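Local coordinates for beta-N-acetylglucosaminidase-like protein Glycoside hydrolase family 20 (Flavobacterium johnsoniae, PDB 6YHH) that probably acts as a beta-N-acetylhexosaminidase in chitin breakdown, releasing N-acetylglucosamine units from the ends of chitin fragments, at residues E5-M10 with V16-G21; Y94-K99 with I103-T108; L121-N126 with Y132-Q137; T468-E473 with A485-R490. All blocks are in the same frame, centred on the assembly; numbering follows the deposited sequence.

Contact 1 (E5-M10 with V16-G21)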
loop_
_atom_site.group_PDB
_atom_site.type_symbol
_atom_site.label_atom_id
_atom_site.label_comp_id
_atom_site.label_asym_id
_atom_site.label_seq_id
_atom_site.Cartn_x
_atom_site.Cartn_y
_atom_site.Cartn_z
ATOM N N GLU A 5 -4.844 -15.368 31.025
ATOM C CA GLU A 5 -5.462 -14.044 30.919
ATOM C C GLU A 5 -4.577 -12.929 30.244
ATOM O O GLU A 5 -5.090 -11.881 29.882
ATOM C CB GLU A 5 -5.901 -13.582 32.338
ATOM N N GLN A 6 -3.279 -13.141 30.081
ATOM C CA GLN A 6 -2.391 -12.153 29.503
ATOM C C GLN A 6 -2.184 -12.448 28.016
ATOM O O GLN A 6 -1.448 -11.725 27.356
ATOM C CB GLN A 6 -1.045 -12.261 30.209
ATOM C CG GLN A 6 -1.139 -11.861 31.659
ATOM C CD GLN A 6 0.165 -12.141 32.384
ATOM O OE1 GLN A 6 0.370 -13.224 32.899
ATOM N NE2 GLN A 6 1.069 -11.186 32.360
ATOM N N LEU A 7 -2.742 -13.553 27.527
ATOM C CA LEU A 7 -2.494 -13.978 26.155
ATOM C C LEU A 7 -3.435 -13.257 25.204
ATOM O O LEU A 7 -4.675 -13.335 25.348
ATOM C CB LEU A 7 -2.607 -15.507 25.981
ATOM C CG LEU A 7 -1.656 -16.377 26.906
ATOM C CD1 LEU A 7 -1.863 -17.837 26.499
ATOM C CD2 LEU A 7 -0.200 -15.940 26.837
ATOM N N ASN A 8 -2.838 -12.706 24.147
ATOM C CA ASN A 8 -3.662 -12.042 23.115
ATOM C C ASN A 8 -3.956 -12.875 21.929
ATOM O O ASN A 8 -3.513 -12.608 20.802
ATOM C CB ASN A 8 -3.061 -10.682 22.799
ATOM C CG ASN A 8 -3.003 -9.807 24.048
ATOM O OD1 ASN A 8 -4.012 -9.628 24.713
ATOM N ND2 ASN A 8 -1.822 -9.265 24.358
ATOM N N LEU A 9 -4.764 -13.927 22.170
ATOM C CA LEU A 9 -5.111 -14.903 21.127
ATOM C C LEU A 9 -6.456 -14.539 20.576
ATOM O O LEU A 9 -7.392 -14.273 21.350
ATOM C CB LEU A 9 -5.184 -16.351 21.653
ATOM C CG LEU A 9 -3.955 -16.786 22.442
ATOM C CD1 LEU A 9 -4.069 -18.238 22.953
ATOM C CD2 LEU A 9 -2.663 -16.578 21.654
ATOM N N MET A 10 -6.648 -14.590 19.248
ATOM C CA MET A 10 -7.926 -14.235 18.658
ATOM C C MET A 10 -7.937 -14.868 17.247
ATOM O O MET A 10 -7.004 -14.624 16.477
ATOM C CB MET A 10 -8.146 -12.736 18.501
ATOM C CG MET A 10 -9.554 -12.407 18.064
ATOM S SD MET A 10 -9.887 -10.614 17.970
ATOM C CE MET A 10 -9.555 -10.070 19.647
ATOM N N VAL A 16 -7.172 -24.009 26.038
ATOM C CA VAL A 16 -5.869 -23.332 26.285
ATOM C C VAL A 16 -5.441 -23.630 27.703
ATOM O O VAL A 16 -6.151 -23.241 28.632
ATOM C CB VAL A 16 -5.993 -21.803 26.191
ATOM C CG1 VAL A 16 -4.632 -21.118 26.461
ATOM C CG2 VAL A 16 -6.582 -21.408 24.834
ATOM N N VAL A 17 -4.250 -24.181 27.870
ATOM C CA VAL A 17 -3.649 -24.314 29.200
ATOM C C VAL A 17 -2.226 -23.766 29.175
ATOM O O VAL A 17 -1.473 -24.115 28.278
ATOM C CB VAL A 17 -3.641 -25.785 29.638
ATOM C CG1 VAL A 17 -3.064 -25.933 31.057
ATOM C CG2 VAL A 17 -5.060 -26.285 29.593
ATOM N N VAL A 18 -1.901 -22.935 30.147
ATOM C CA VAL A 18 -0.509 -22.472 30.248
ATOM C C VAL A 18 0.144 -23.172 31.447
ATOM O O VAL A 18 -0.413 -23.138 32.552
ATOM C CB VAL A 18 -0.485 -20.968 30.507
ATOM C CG1 VAL A 18 0.928 -20.446 30.717
ATOM C CG2 VAL A 18 -1.196 -20.267 29.349
ATOM N N ASN A 19 1.329 -23.712 31.219
ATOM C CA ASN A 19 2.087 -24.416 32.299
ATOM C C ASN A 19 3.327 -23.556 32.629
ATOM O O ASN A 19 3.467 -22.443 32.144
ATOM C CB ASN A 19 2.345 -25.868 31.805
ATOM C CG ASN A 19 1.039 -26.713 31.740
ATOM O OD1 ASN A 19 0.116 -26.519 32.503
ATOM N ND2 ASN A 19 0.942 -27.534 30.782
ATOM N N ASP A 20 4.235 -24.061 33.406
ATOM C CA ASP A 20 5.412 -23.299 33.884
ATOM C C ASP A 20 6.528 -23.217 32.830
ATOM O O ASP A 20 6.842 -24.185 32.170
ATOM C CB ASP A 20 6.036 -23.934 35.187
ATOM N N GLY A 21 7.177 -22.054 32.743
ATOM C CA GLY A 21 8.425 -21.896 31.930
ATOM C C GLY A 21 8.137 -21.337 30.551
ATOM O O GLY A 21 6.971 -21.162 30.170
#
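No ring, amide or other flat group takes part where L7 and L9 meet V16 and V18. There are therefore no faces or edges to stack, and methyl groups do all the touching. L7 CD1 lies 3.8 Å from V18 CG2 and 4.3 Å from V16 CG1, so one leucine methyl serves both valines. The L7 and V18 side chains run antiparallel and overlap alongside. L7 has CG anti to its carbonyl carbon (chi1 -57°), and the rest of the chain is extended, which carries CD1 out towards the strand. V18 CG2 is likewise anti to its own carbonyl carbon. The second leucine packs more loosely: L9 CD1 stands 4.5 Å from V16 CG2. V16 thus offers CG1 to L7 and CG2 to L9. The backbones stay well apart, with 9.6 Å between L7 CA and V18 CA, and no hydrogen bond joins the two segments. Within 5-10 the chain makes an inverse gamma turn at N8, with a weak bond of 3.2 Å from L9 N to L7 O. L7 and L9, one on each side of that turn, both aim CB at the strand. In 16-21 the alternation of a beta strand does the same for V16 and V18, while V17 points away. V17 and N19 pair through their backbones with strand 131-140. L7 and L9 also rest on L123 of helix 110-123, and L9 touches I138. The N-terminal loop thus lies against both strand 15-19 and the end of that helix, in the family 20 domain 2 region.

Contact 2 (Y94-K99 with I103-T108)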
loop_
_atom_site.group_PDB
_atom_site.type_symbol
_atom_site.label_atom_id
_atom_site.label_comp_id
_atom_site.label_asym_id
_atom_site.label_seq_id
_atom_site.Cartn_x
_atom_site.Cartn_y
_atom_site.Cartn_z
ATOM N N TYR A 94 -6.269 -28.471 15.044
ATOM C CA TYR A 94 -4.834 -28.599 15.256
ATOM C C TYR A 94 -4.603 -28.607 16.733
ATOM O O TYR A 94 -5.491 -28.169 17.513
ATOM C CB TYR A 94 -4.000 -27.452 14.595
ATOM C CG TYR A 94 -4.269 -26.095 15.240
ATOM C CD1 TYR A 94 -5.386 -25.317 14.855
ATOM C CD2 TYR A 94 -3.507 -25.640 16.297
ATOM C CE1 TYR A 94 -5.681 -24.136 15.508
ATOM C CE2 TYR A 94 -3.800 -24.473 16.951
ATOM C CZ TYR A 94 -4.885 -23.724 16.603
ATOM O OH TYR A 94 -5.166 -22.603 17.378
ATOM N N SER A 95 -3.398 -29.090 17.114
ATOM C CA SER A 95 -2.874 -28.879 18.463
ATOM C C SER A 95 -1.502 -28.224 18.361
ATOM O O SER A 95 -0.786 -28.386 17.367
ATOM C CB SER A 95 -2.746 -30.174 19.283
ATOM O OG SER A 95 -1.847 -30.992 18.623
ATOM N N LEU A 96 -1.248 -27.393 19.324
ATOM C CA LEU A 96 -0.029 -26.638 19.455
ATOM C C LEU A 96 0.493 -26.836 20.859
ATOM O O LEU A 96 -0.155 -26.529 21.826
ATOM C CB LEU A 96 -0.314 -25.103 19.196
ATOM C CG LEU A 96 0.797 -24.129 19.575
ATOM C CD1 LEU A 96 2.039 -24.488 18.741
ATOM C CD2 LEU A 96 0.377 -22.677 19.301
ATOM N N ASP A 97 1.686 -27.421 20.922
ATOM C CA ASP A 97 2.324 -27.722 22.184
ATOM C C ASP A 97 3.688 -27.033 22.235
ATOM O O ASP A 97 4.541 -27.325 21.372
ATOM C CB ASP A 97 2.545 -29.230 22.224
ATOM C CG ASP A 97 3.290 -29.638 23.476
ATOM O OD1 ASP A 97 2.853 -29.252 24.544
ATOM O OD2 ASP A 97 4.346 -30.270 23.377
ATOM N N VAL A 98 3.838 -26.167 23.196
ATOM C CA VAL A 98 5.040 -25.426 23.474
ATOM C C VAL A 98 5.647 -26.049 24.759
ATOM O O VAL A 98 5.058 -25.994 25.878
ATOM C CB VAL A 98 4.828 -23.930 23.714
ATOM C CG1 VAL A 98 6.154 -23.275 23.953
ATOM C CG2 VAL A 98 4.114 -23.298 22.501
ATOM N N LYS A 99 6.835 -26.626 24.560
ATOM C CA LYS A 99 7.661 -27.041 25.688
ATOM C C LYS A 99 8.911 -26.213 25.731
ATOM O O LYS A 99 9.185 -25.462 24.771
ATOM C CB LYS A 99 8.035 -28.534 25.597
ATOM C CG LYS A 99 6.801 -29.455 25.661
ATOM C CD LYS A 99 6.923 -30.587 26.666
ATOM N N ILE A 103 8.743 -27.102 20.091
ATOM C CA ILE A 103 7.336 -26.723 19.793
ATOM C C ILE A 103 6.812 -27.649 18.705
ATOM O O ILE A 103 7.490 -27.899 17.727
ATOM C CB ILE A 103 7.214 -25.255 19.297
ATOM C CG1 ILE A 103 7.849 -24.276 20.269
ATOM C CG2 ILE A 103 5.752 -24.871 18.976
ATOM C CD1 ILE A 103 7.962 -22.855 19.778
ATOM N N THR A 104 5.576 -28.195 18.884
ATOM C CA THR A 104 5.017 -29.071 17.912
ATOM C C THR A 104 3.598 -28.647 17.535
ATOM O O THR A 104 2.777 -28.365 18.403
ATOM C CB THR A 104 4.960 -30.531 18.491
ATOM O OG1 THR A 104 6.266 -30.885 18.924
ATOM C CG2 THR A 104 4.628 -31.523 17.360
ATOM N N ILE A 105 3.348 -28.572 16.255
ATOM C CA ILE A 105 2.035 -28.432 15.711
ATOM C C ILE A 105 1.656 -29.708 15.071
ATOM O O ILE A 105 2.327 -30.182 14.162
ATOM C CB ILE A 105 1.977 -27.247 14.656
ATOM C CG1 ILE A 105 2.183 -25.929 15.379
ATOM C CG2 ILE A 105 0.650 -27.222 13.913
ATOM C CD1 ILE A 105 2.322 -24.735 14.433
ATOM N N ASN A 106 0.563 -30.279 15.523
ATOM C CA ASN A 106 0.020 -31.499 14.945
ATOM C C ASN A 106 -1.332 -31.167 14.380
ATOM O O ASN A 106 -2.138 -30.595 15.083
ATOM C CB ASN A 106 -0.161 -32.532 16.063
ATOM C CG ASN A 106 1.148 -33.182 16.501
ATOM O OD1 ASN A 106 1.444 -33.293 17.672
ATOM N ND2 ASN A 106 1.890 -33.595 15.577
ATOM N N ALA A 107 -1.599 -31.552 13.149
ATOM C CA ALA A 107 -2.878 -31.305 12.552
ATOM C C ALA A 107 -3.286 -32.356 11.608
ATOM O O ALA A 107 -2.485 -32.958 10.943
ATOM C CB ALA A 107 -2.918 -29.950 11.844
ATOM N N THR A 108 -4.585 -32.578 11.521
ATOM C CA THR A 108 -5.085 -33.496 10.516
ATOM C C THR A 108 -4.568 -33.187 9.121
ATOM O O THR A 108 -4.191 -34.073 8.349
ATOM C CB THR A 108 -6.605 -33.509 10.493
ATOM O OG1 THR A 108 -7.085 -33.891 11.766
ATOM C CG2 THR A 108 -7.121 -34.410 9.449
HETATM O O HOH W 1 0.867 -30.516 19.241
HETATM O O HOH W 2 6.511 -29.934 21.714
#
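S95 and N106 form a hydrogen-bonded antiparallel pair, with S95 N to N106 O at 2.8 Å and N106 N to S95 O at 3.0 Å. D97 and T104 repeat the pattern two residues on. D97 N gives 2.9 Å to T104 O, and T104 N gives 2.8 Å to D97 O. Both of these donors lie in the carbonyl plane of their acceptor. Between them L96 and I105 are a non-hydrogen-bonded pair. L96 CD1 reaches I105 CG1 and I103 CG2, each at 3.7 Å, and its side chain runs the same way as that of I103. V98 lies beside I103 as well. On the other face, S95 OG stands between its backbone N and carbonyl carbon (chi1 62°), 3.4 Å from N106 CB. From there it donates to a water, which in turn donates to T104 O and N106 OD1. Further out, strands 94-99 and 102-107 form a beta hairpin in the sheet of the family 20 domain 2 region. Strand 131-140 extends it next to 94-99, and strand 76-80 next to 102-107. Y94 OH bonds T119 of helix 110-123. The chemistry differs by face. The apolar side, with L96, V98 and I105, is turned to that helix and buried. On the polar side water, rather than direct side-chain bonds, links S95 OG to N106 OD1 and D97 OD2 to T104 OG1.

Contact 3 (L121-N126 with Y132-Q137)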
loop_
_atom_site.group_PDB
_atom_site.type_symbol
_atom_site.label_atom_id
_atom_site.label_comp_id
_atom_site.label_asym_id
_atom_site.label_seq_id
_atom_site.Cartn_x
_atom_site.Cartn_y
_atom_site.Cartn_z
ATOM N N LEU A 121 2.167 -17.288 16.362
ATOM C CA LEU A 121 2.567 -15.867 16.315
ATOM C C LEU A 121 1.935 -15.063 17.410
ATOM O O LEU A 121 2.578 -14.173 17.991
ATOM C CB LEU A 121 2.211 -15.304 14.951
ATOM C CG LEU A 121 3.101 -15.795 13.815
ATOM C CD1 LEU A 121 2.516 -15.394 12.471
ATOM C CD2 LEU A 121 4.541 -15.285 13.994
ATOM N N GLN A 122 0.658 -15.368 17.709
ATOM C CA GLN A 122 -0.025 -14.615 18.774
ATOM C C GLN A 122 0.444 -14.947 20.130
ATOM O O GLN A 122 0.317 -14.095 21.039
ATOM C CB GLN A 122 -1.520 -14.832 18.665
ATOM C CG GLN A 122 -2.150 -14.216 17.410
ATOM C CD GLN A 122 -3.665 -14.433 17.362
ATOM O OE1 GLN A 122 -4.205 -15.317 18.035
ATOM N NE2 GLN A 122 -4.355 -13.650 16.511
ATOM N N LEU A 123 1.091 -16.105 20.270
ATOM C CA LEU A 123 1.622 -16.476 21.567
ATOM C C LEU A 123 2.938 -15.836 21.916
ATOM O O LEU A 123 3.387 -15.870 23.083
ATOM C CB LEU A 123 1.833 -18.005 21.648
ATOM C CG LEU A 123 0.820 -18.993 22.139
ATOM C CD1 LEU A 123 1.555 -20.367 22.222
ATOM C CD2 LEU A 123 0.211 -18.610 23.516
ATOM N N LEU A 124 3.592 -15.241 20.922
ATOM C CA LEU A 124 4.904 -14.534 21.133
ATOM C C LEU A 124 4.857 -13.531 22.194
ATOM O O LEU A 124 3.938 -12.654 22.213
ATOM C CB LEU A 124 5.369 -13.902 19.826
ATOM C CG LEU A 124 6.816 -13.323 19.868
ATOM C CD1 LEU A 124 7.845 -14.398 20.041
ATOM C CD2 LEU A 124 6.947 -12.458 18.606
ATOM N N GLN A 125 5.793 -13.624 23.128
ATOM C CA GLN A 125 5.958 -12.700 24.225
ATOM C C GLN A 125 7.379 -12.139 24.177
ATOM O O GLN A 125 8.245 -12.636 23.456
ATOM C CB GLN A 125 5.726 -13.377 25.595
ATOM C CG GLN A 125 4.399 -14.117 25.705
ATOM C CD GLN A 125 3.172 -13.295 25.507
ATOM O OE1 GLN A 125 2.185 -13.744 24.821
ATOM N NE2 GLN A 125 3.100 -12.203 26.199
ATOM N N ASN A 126 7.603 -11.115 24.990
ATOM C CA ASN A 126 8.965 -10.609 25.203
ATOM C C ASN A 126 9.066 -9.984 26.575
ATOM O O ASN A 126 8.028 -9.634 27.168
ATOM C CB ASN A 126 9.377 -9.588 24.115
ATOM C CG ASN A 126 8.443 -8.406 24.003
ATOM O OD1 ASN A 126 8.522 -7.438 24.857
ATOM N ND2 ASN A 126 7.671 -8.350 22.829
ATOM N N TYR A 132 9.971 -14.898 23.618
ATOM C CA TYR A 132 9.700 -16.240 24.064
ATOM C C TYR A 132 8.279 -16.666 23.830
ATOM O O TYR A 132 7.448 -15.820 23.567
ATOM C CB TYR A 132 10.083 -16.355 25.513
ATOM C CG TYR A 132 9.434 -15.501 26.448
ATOM C CD1 TYR A 132 8.256 -15.902 27.086
ATOM C CD2 TYR A 132 9.985 -14.231 26.801
ATOM C CE1 TYR A 132 7.606 -15.087 28.009
ATOM C CE2 TYR A 132 9.289 -13.400 27.718
ATOM C CZ TYR A 132 8.135 -13.855 28.345
ATOM O OH TYR A 132 7.418 -13.077 29.252
ATOM N N PHE A 133 8.001 -17.972 23.949
ATOM C CA PHE A 133 6.648 -18.507 23.900
ATOM C C PHE A 133 6.407 -19.248 25.203
ATOM O O PHE A 133 7.277 -19.949 25.681
ATOM C CB PHE A 133 6.448 -19.493 22.789
ATOM C CG PHE A 133 6.750 -18.975 21.400
ATOM C CD1 PHE A 133 5.860 -18.164 20.749
ATOM C CD2 PHE A 133 7.888 -19.383 20.706
ATOM C CE1 PHE A 133 6.115 -17.762 19.481
ATOM C CE2 PHE A 133 8.129 -18.977 19.399
ATOM C CZ PHE A 133 7.229 -18.161 18.803
ATOM N N PRO A 134 5.292 -18.975 25.856
ATOM C CA PRO A 134 5.009 -19.665 27.116
ATOM C C PRO A 134 4.733 -21.150 26.887
ATOM O O PRO A 134 4.102 -21.569 25.926
ATOM C CB PRO A 134 3.812 -18.908 27.660
ATOM C CG PRO A 134 3.129 -18.435 26.440
ATOM C CD PRO A 134 4.214 -18.032 25.507
ATOM N N VAL A 135 5.283 -21.974 27.771
ATOM C CA VAL A 135 5.017 -23.402 27.801
ATOM C C VAL A 135 3.495 -23.528 28.022
ATOM O O VAL A 135 2.965 -22.912 28.958
ATOM C CB VAL A 135 5.841 -24.074 28.955
ATOM C CG1 VAL A 135 5.350 -25.500 29.247
ATOM C CG2 VAL A 135 7.269 -24.172 28.516
ATOM N N SER A 136 2.859 -24.294 27.136
ATOM C CA SER A 136 1.393 -24.299 27.046
ATOM C C SER A 136 0.929 -25.396 26.100
ATOM O O SER A 136 1.706 -25.880 25.233
ATOM C CB SER A 136 0.936 -22.907 26.537
ATOM O OG SER A 136 1.572 -22.624 25.289
ATOM N N GLN A 137 -0.377 -25.705 26.156
ATOM C CA GLN A 137 -0.978 -26.660 25.274
ATOM C C GLN A 137 -2.311 -26.120 24.822
ATOM O O GLN A 137 -3.109 -25.689 25.656
ATOM C CB GLN A 137 -1.237 -28.045 25.950
ATOM C CG GLN A 137 0.025 -28.660 26.527
ATOM C CD GLN A 137 0.211 -28.214 27.984
ATOM O OE1 GLN A 137 -0.748 -28.245 28.747
ATOM N NE2 GLN A 137 1.412 -27.733 28.355
#
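Q125 and Y132 are the hydrogen-bonded antiparallel pair of a short beta hairpin, strand 125-126 with strand 131-140. Q125 N to Y132 O is 2.8 Å, with the donor almost in line with the carbonyl. Y132 N to Q125 O has the same length, but here the donor sits above the carbonyl plane. Y132 CG lies between the backbone N and the carbonyl carbon (chi1 60°), which carries the ring across to strand 125-126. Q125 CB lies over one face of the Y132 ring, a CH-pi contact 3.8 Å from its centroid and offset toward the rim. Y132 CE2 comes 3.6 Å from N126 C, at an oblique approach. A serine here would probably leave Q125 CB and the N126 backbone without the ring that covers them, and open a gap on this face of the hairpin. The hairpin is part of the family 20 domain 2 sheet. Strand 125-126 follows directly on helix 110-123, so F133, next after Y132, meets the chain at the helix end. L124 N and L123 C lie at the edge of the F133 ring, near its plane. L124 CD1 makes an off-centre CH-pi contact, 4.3 Å from the F133 ring centroid. P134 packs against the helix end: its CD is 3.4 Å from L123 O, and its CG meets L123 CD2. The chain turns a corner at V135, and S136 OG donates 2.8 Å back to P134 O. S136 OG also touches L123 CD1, at 3.8 Å. L123 reaches on to L96 and V98 of strand 94-99, the neighbour in the sheet, and N126 packs on N609 of the second subunit.

Contact 4 (T468-E473 with A485-R490)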
loop_
_atom_site.group_PDB
_atom_site.type_symbol
_atom_site.label_atom_id
_atom_site.label_comp_id
_atom_site.label_asym_id
_atom_site.label_seq_id
_atom_site.Cartn_x
_atom_site.Cartn_y
_atom_site.Cartn_z
ATOM N N THR A 468 -13.512 -6.774 11.811
ATOM C CA THR A 468 -13.681 -8.094 11.261
ATOM C C THR A 468 -12.907 -9.176 12.056
ATOM O O THR A 468 -13.248 -10.338 11.998
ATOM C CB THR A 468 -13.364 -8.077 9.772
ATOM O OG1 THR A 468 -14.285 -7.111 9.200
ATOM C CG2 THR A 468 -13.536 -9.441 9.145
ATOM N N ALA A 469 -11.898 -8.739 12.812
ATOM C CA ALA A 469 -11.148 -9.675 13.695
ATOM C C ALA A 469 -12.008 -10.154 14.835
ATOM O O ALA A 469 -11.960 -11.333 15.185
ATOM C CB ALA A 469 -9.817 -9.111 14.121
ATOM N N ALA A 470 -12.871 -9.272 15.374
ATOM C CA ALA A 470 -13.857 -9.675 16.373
ATOM C C ALA A 470 -14.920 -10.612 15.778
ATOM O O ALA A 470 -15.317 -11.573 16.391
ATOM C CB ALA A 470 -14.462 -8.454 17.037
ATOM N N ILE A 471 -15.335 -10.344 14.527
ATOM C CA ILE A 471 -16.223 -11.213 13.843
ATOM C C ILE A 471 -15.568 -12.588 13.638
ATOM O O ILE A 471 -16.262 -13.635 13.833
ATOM C CB ILE A 471 -16.710 -10.600 12.526
ATOM C CG1 ILE A 471 -17.559 -9.374 12.848
ATOM C CG2 ILE A 471 -17.478 -11.602 11.663
ATOM C CD1 ILE A 471 -17.894 -8.532 11.623
ATOM N N ALA A 472 -14.291 -12.621 13.290
ATOM C CA ALA A 472 -13.573 -13.871 13.135
ATOM C C ALA A 472 -13.690 -14.681 14.402
ATOM O O ALA A 472 -13.832 -15.906 14.354
ATOM C CB ALA A 472 -12.125 -13.657 12.728
ATOM N N GLU A 473 -13.526 -14.006 15.554
ATOM C CA GLU A 473 -13.648 -14.738 16.832
ATOM C C GLU A 473 -15.051 -15.310 17.039
ATOM O O GLU A 473 -15.243 -16.516 17.408
ATOM C CB GLU A 473 -13.252 -13.882 17.998
ATOM C CG GLU A 473 -13.586 -14.536 19.345
ATOM C CD GLU A 473 -12.680 -14.010 20.419
ATOM O OE1 GLU A 473 -13.124 -13.207 21.269
ATOM O OE2 GLU A 473 -11.444 -14.299 20.324
ATOM N N ALA A 485 -15.208 -6.502 26.950
ATOM C CA ALA A 485 -13.987 -5.826 27.387
ATOM C C ALA A 485 -12.721 -6.608 27.201
ATOM O O ALA A 485 -11.689 -6.047 26.818
ATOM C CB ALA A 485 -14.079 -5.353 28.820
ATOM N N ASN A 486 -12.760 -7.924 27.464
ATOM C CA ASN A 486 -11.612 -8.781 27.264
ATOM C C ASN A 486 -11.281 -8.843 25.751
ATOM O O ASN A 486 -10.142 -8.843 25.406
ATOM C CB ASN A 486 -11.916 -10.181 27.735
ATOM C CG ASN A 486 -10.792 -11.129 27.479
ATOM O OD1 ASN A 486 -10.796 -11.940 26.548
ATOM N ND2 ASN A 486 -9.818 -11.061 28.354
ATOM N N MET A 487 -12.297 -8.961 24.931
ATOM C CA MET A 487 -12.093 -8.989 23.479
ATOM C C MET A 487 -11.381 -7.664 23.076
ATOM O O MET A 487 -10.404 -7.704 22.306
ATOM C CB MET A 487 -13.374 -9.183 22.712
ATOM C CG MET A 487 -13.185 -9.125 21.169
ATOM S SD MET A 487 -13.180 -7.443 20.514
ATOM C CE MET A 487 -14.778 -6.804 20.896
ATOM N N ARG A 488 -11.826 -6.517 23.588
ATOM C CA ARG A 488 -11.163 -5.273 23.171
ATOM C C ARG A 488 -9.684 -5.256 23.558
ATOM O O ARG A 488 -8.869 -4.686 22.832
ATOM C CB ARG A 488 -11.789 -4.072 23.890
ATOM C CG ARG A 488 -13.174 -3.701 23.467
ATOM C CD ARG A 488 -13.534 -2.342 24.047
ATOM N NE ARG A 488 -14.942 -2.150 24.085
ATOM C CZ ARG A 488 -15.696 -1.714 23.058
ATOM N NH1 ARG A 488 -15.078 -1.453 21.919
ATOM N NH2 ARG A 488 -17.028 -1.553 23.188
ATOM N N LYS A 489 -9.375 -5.772 24.754
ATOM C CA LYS A 489 -7.999 -5.804 25.283
ATOM C C LYS A 489 -7.104 -6.612 24.353
ATOM O O LYS A 489 -6.016 -6.180 24.024
ATOM C CB LYS A 489 -7.933 -6.345 26.725
ATOM N N ARG A 490 -7.602 -7.743 23.860
ATOM C CA ARG A 490 -6.844 -8.620 22.963
ATOM C C ARG A 490 -6.770 -8.046 21.565
ATOM O O ARG A 490 -5.824 -8.270 20.841
ATOM C CB ARG A 490 -7.468 -10.043 22.908
ATOM C CG ARG A 490 -7.312 -10.778 24.232
ATOM C CD ARG A 490 -7.886 -12.210 24.193
ATOM N NE ARG A 490 -9.352 -12.224 24.263
ATOM C CZ ARG A 490 -10.186 -12.591 23.306
ATOM N NH1 ARG A 490 -9.791 -13.034 22.104
ATOM N NH2 ARG A 490 -11.464 -12.505 23.532
#
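R490 reaches from helix 484-497 to E473 on helix 467-476, in the family 20 catalytic (TIM-barrel) range. From CB, its CG is anti to the carbonyl carbon and the chain runs straight to CD. It then bends at chi3 (-76°), which turns the guanidinium towards the other helix. R490 NE donates 2.7 Å to N486 OD1, one turn earlier in its own helix, from above the plane of that amide carbonyl. R490 NH2 gives 2.9 Å to E473 OE1, and a weak bond to N486 OD1. R490 NH1 gives 2.7 Å to E473 OE2 and also bonds L9 O in the N-terminal loop. The salt bridge is end-on and two-pronged, with both carboxylate oxygens using their syn lone pairs. The carboxylate and guanidinium planes are only 19° apart. A leucine in place of R490 would probably leave the buried carboxylate of E473 without its opposite charge and L9 O without this donor. Beside the ion pair, the bent chain of M487 sets SD 3.8 Å from A470 CB, and M487 CG is 4.1 Å from E473 OE1. The segment axes are 11.0 Å apart at closest and 123° apart in direction, and long side chains bridge the gap. E473 has further partners, Y424 OH at OE1 and W12 N at OE2, so the ion pair also holds the N-terminal loop. Chemically this is a buried, paired charge. Every N-H of the guanidinium has an acceptor, one of them weakly held. Both carboxylate oxygens take more than one donor, which probably keeps the acid ionised and fixes its rotation.

From the N terminus, contact 1 closes a short loop between the N-terminal segment and strand 15-19. Contact 2 follows as the hairpin of strands 94-99 and 102-107. Helix 110-123 comes next, and contact 3 closes the turn from its end back onto strand 131-140. Strand 131-140 joins these three, since it lies next to strand 15-19 of contact 1 and strand 94-99 of contact 2 in one sheet. Contact 4, far along the chain, closes the connection between helices 467-476 and 484-497. All four are in series and none nests. Contact 4 touches contact 1 through the N-terminal loop, which thus ties the domain 2 sheet to the catalytic-domain helix 467-476 and the helix after it.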